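Import inner membrane translocase subunit TIM21 mitochondrial (Saccharomyces cerevisiae, PDB 2CIU) helps carry presequence-bearing proteins across the mitochondrial inner membrane as part of the TIM23 complex, keeping that complex close to the TOM complex of the outer membrane. Local coordinates at residues 63-66 against 70-73. Sequence-based numbering, arbitrary orientation.
Sequences KLDK and THHY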
loop_
_atom_site.group_PDB
_atom_site.type_symbol
_atom_site.label_atom_id
_atom_site.label_comp_id
_atom_site.label_asym_id
_atom_site.label_seq_id
_atom_site.Cartn_x
_atom_site.Cartn_y
_atom_site.Cartn_z
ATOM N N LYS A 63 1.156 -4.587 -16.079
ATOM C CA LYS A 63 0.412 -5.704 -16.663
ATOM C C LYS A 63 -0.751 -5.143 -17.487
ATOM O O LYS A 63 -1.495 -4.275 -17.022
ATOM C CB LYS A 63 -0.103 -6.641 -15.561
ATOM C CG LYS A 63 -0.613 -7.993 -16.076
ATOM C CD LYS A 63 -1.014 -8.896 -14.917
ATOM C CE LYS A 63 -1.450 -10.271 -15.390
ATOM N NZ LYS A 63 -2.583 -10.172 -16.348
ATOM N N LEU A 64 -0.900 -5.634 -18.716
ATOM C CA LEU A 64 -1.975 -5.171 -19.600
ATOM C C LEU A 64 -3.345 -5.739 -19.260
ATOM O O LEU A 64 -3.453 -6.900 -18.871
ATOM C CB LEU A 64 -1.674 -5.563 -21.051
ATOM C CG LEU A 64 -0.839 -4.682 -21.971
ATOM C CD1 LEU A 64 -0.799 -5.338 -23.355
ATOM C CD2 LEU A 64 -1.449 -3.293 -22.065
ATOM N N ASP A 65 -4.394 -4.928 -19.403
ATOM C CA ASP A 65 -5.735 -5.450 -19.163
ATOM C C ASP A 65 -6.341 -5.817 -20.521
ATOM O O ASP A 65 -5.697 -5.654 -21.555
ATOM C CB ASP A 65 -6.643 -4.456 -18.402
ATOM C CG ASP A 65 -6.900 -3.153 -19.155
ATOM O OD1 ASP A 65 -6.799 -3.115 -20.398
ATOM O OD2 ASP A 65 -7.236 -2.154 -18.485
ATOM N N LYS A 66 -7.570 -6.324 -20.508
ATOM C CA LYS A 66 -8.248 -6.730 -21.737
ATOM C C LYS A 66 -8.507 -5.600 -22.729
ATOM O O LYS A 66 -8.779 -5.852 -23.903
ATOM C CB LYS A 66 -9.576 -7.398 -21.401
ATOM C CG LYS A 66 -9.445 -8.742 -20.719
ATOM C CD LYS A 66 -10.821 -9.317 -20.444
ATOM C CE LYS A 66 -10.753 -10.547 -19.567
ATOM N NZ LYS A 66 -12.121 -11.026 -19.223
ATOM N N THR A 70 -2.450 -0.379 -19.558
ATOM C CA THR A 70 -1.490 -0.874 -18.577
ATOM C C THR A 70 -1.880 -0.551 -17.136
ATOM O O THR A 70 -2.275 0.571 -16.825
ATOM C CB THR A 70 -0.098 -0.287 -18.857
ATOM O OG1 THR A 70 0.336 -0.699 -20.160
ATOM C CG2 THR A 70 0.916 -0.764 -17.821
ATOM N N HIS A 71 -1.793 -1.549 -16.262
ATOM C CA HIS A 71 -2.072 -1.338 -14.843
ATOM C C HIS A 71 -0.741 -1.482 -14.114
ATOM O O HIS A 71 0.094 -2.304 -14.495
ATOM C CB HIS A 71 -3.047 -2.386 -14.291
ATOM C CG HIS A 71 -4.434 -2.279 -14.839
ATOM N ND1 HIS A 71 -5.554 -2.528 -14.078
ATOM C CD2 HIS A 71 -4.882 -1.976 -16.081
ATOM C CE1 HIS A 71 -6.634 -2.383 -14.827
ATOM N NE2 HIS A 71 -6.254 -2.049 -16.046
ATOM N N HIS A 72 -0.532 -0.673 -13.081
ATOM C CA HIS A 72 0.694 -0.745 -12.293
ATOM C C HIS A 72 0.364 -1.351 -10.939
ATOM O O HIS A 72 -0.610 -0.961 -10.295
ATOM C CB HIS A 72 1.288 0.655 -12.068
ATOM C CG HIS A 72 1.800 1.302 -13.316
ATOM N ND1 HIS A 72 3.143 1.503 -13.552
ATOM C CD2 HIS A 72 1.149 1.784 -14.400
ATOM C CE1 HIS A 72 3.297 2.080 -14.730
ATOM N NE2 HIS A 72 2.103 2.261 -15.265
ATOM N N TYR A 73 1.172 -2.312 -10.511
ATOM C CA TYR A 73 0.967 -2.956 -9.225
ATOM C C TYR A 73 2.196 -2.677 -8.372
ATOM O O TYR A 73 3.324 -2.786 -8.839
ATOM C CB TYR A 73 0.789 -4.463 -9.407
ATOM C CG TYR A 73 -0.431 -4.809 -10.220
ATOM C CD1 TYR A 73 -1.646 -5.082 -9.608
ATOM C CD2 TYR A 73 -0.361 -4.842 -11.611
ATOM C CE1 TYR A 73 -2.775 -5.389 -10.363
ATOM C CE2 TYR A 73 -1.475 -5.140 -12.376
ATOM C CZ TYR A 73 -2.677 -5.418 -11.749
ATOM O OH TYR A 73 -3.776 -5.739 -12.512
HETATM O O HOH W 1 -4.138 -5.640 -15.501
#
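The carboxylate of Asp-65 is gripped through both oxygens: OD2 accepts a short hydrogen bond from His-71 NE2 at 2.6 Å, while OD1 takes the backbone N-H groups of Glu-67 and Arg-69 in the turn. NE2 gives its hydrogen nearly in the imidazole plane and reaches OD2 on the anti side, 27° out of the carboxylate plane, with the two flat groups turned 77° against each other. Asp-65 can meet the ring edge because its CG sits between the backbone N and the carbonyl carbon (chi1 62°). The other ring nitrogen, ND1, is hydrogen-bonded to Glu-90 OE2 of strand 84-92, and this acidic pair could favour a doubly protonated, positively charged ring. With His-71 replaced by alanine, Asp-65 OD2 and Glu-90 would probably lose their common partner, and the turn its side-chain tie to strand 70-79.

The contact forms the turn end of the beta hairpin 60-64/70-79, at the surface of the intermembrane-space domain of Tim21. Lys-63 and His-71 are an antiparallel hydrogen-bonded pair, with His-71 N to Lys-63 O at 2.8 Å and Lys-63 N to His-71 O at 3.0 Å. Their side chains share a face of the sheet with Tyr-73, whose ring carbon CE2 lies 3.8 Å from Lys-63 CB. A water lies above one face of the His-71 ring, toward its rim, hydrogen-bonded to Tyr-73 OH (3.0 Å from the water oxygen) and donating a weak bond to Lys-63 O. On the opposite face, in the adjoining non-hydrogen-bonded pair, Leu-64 CD2 touches Thr-70 OG1 at 3.7 Å.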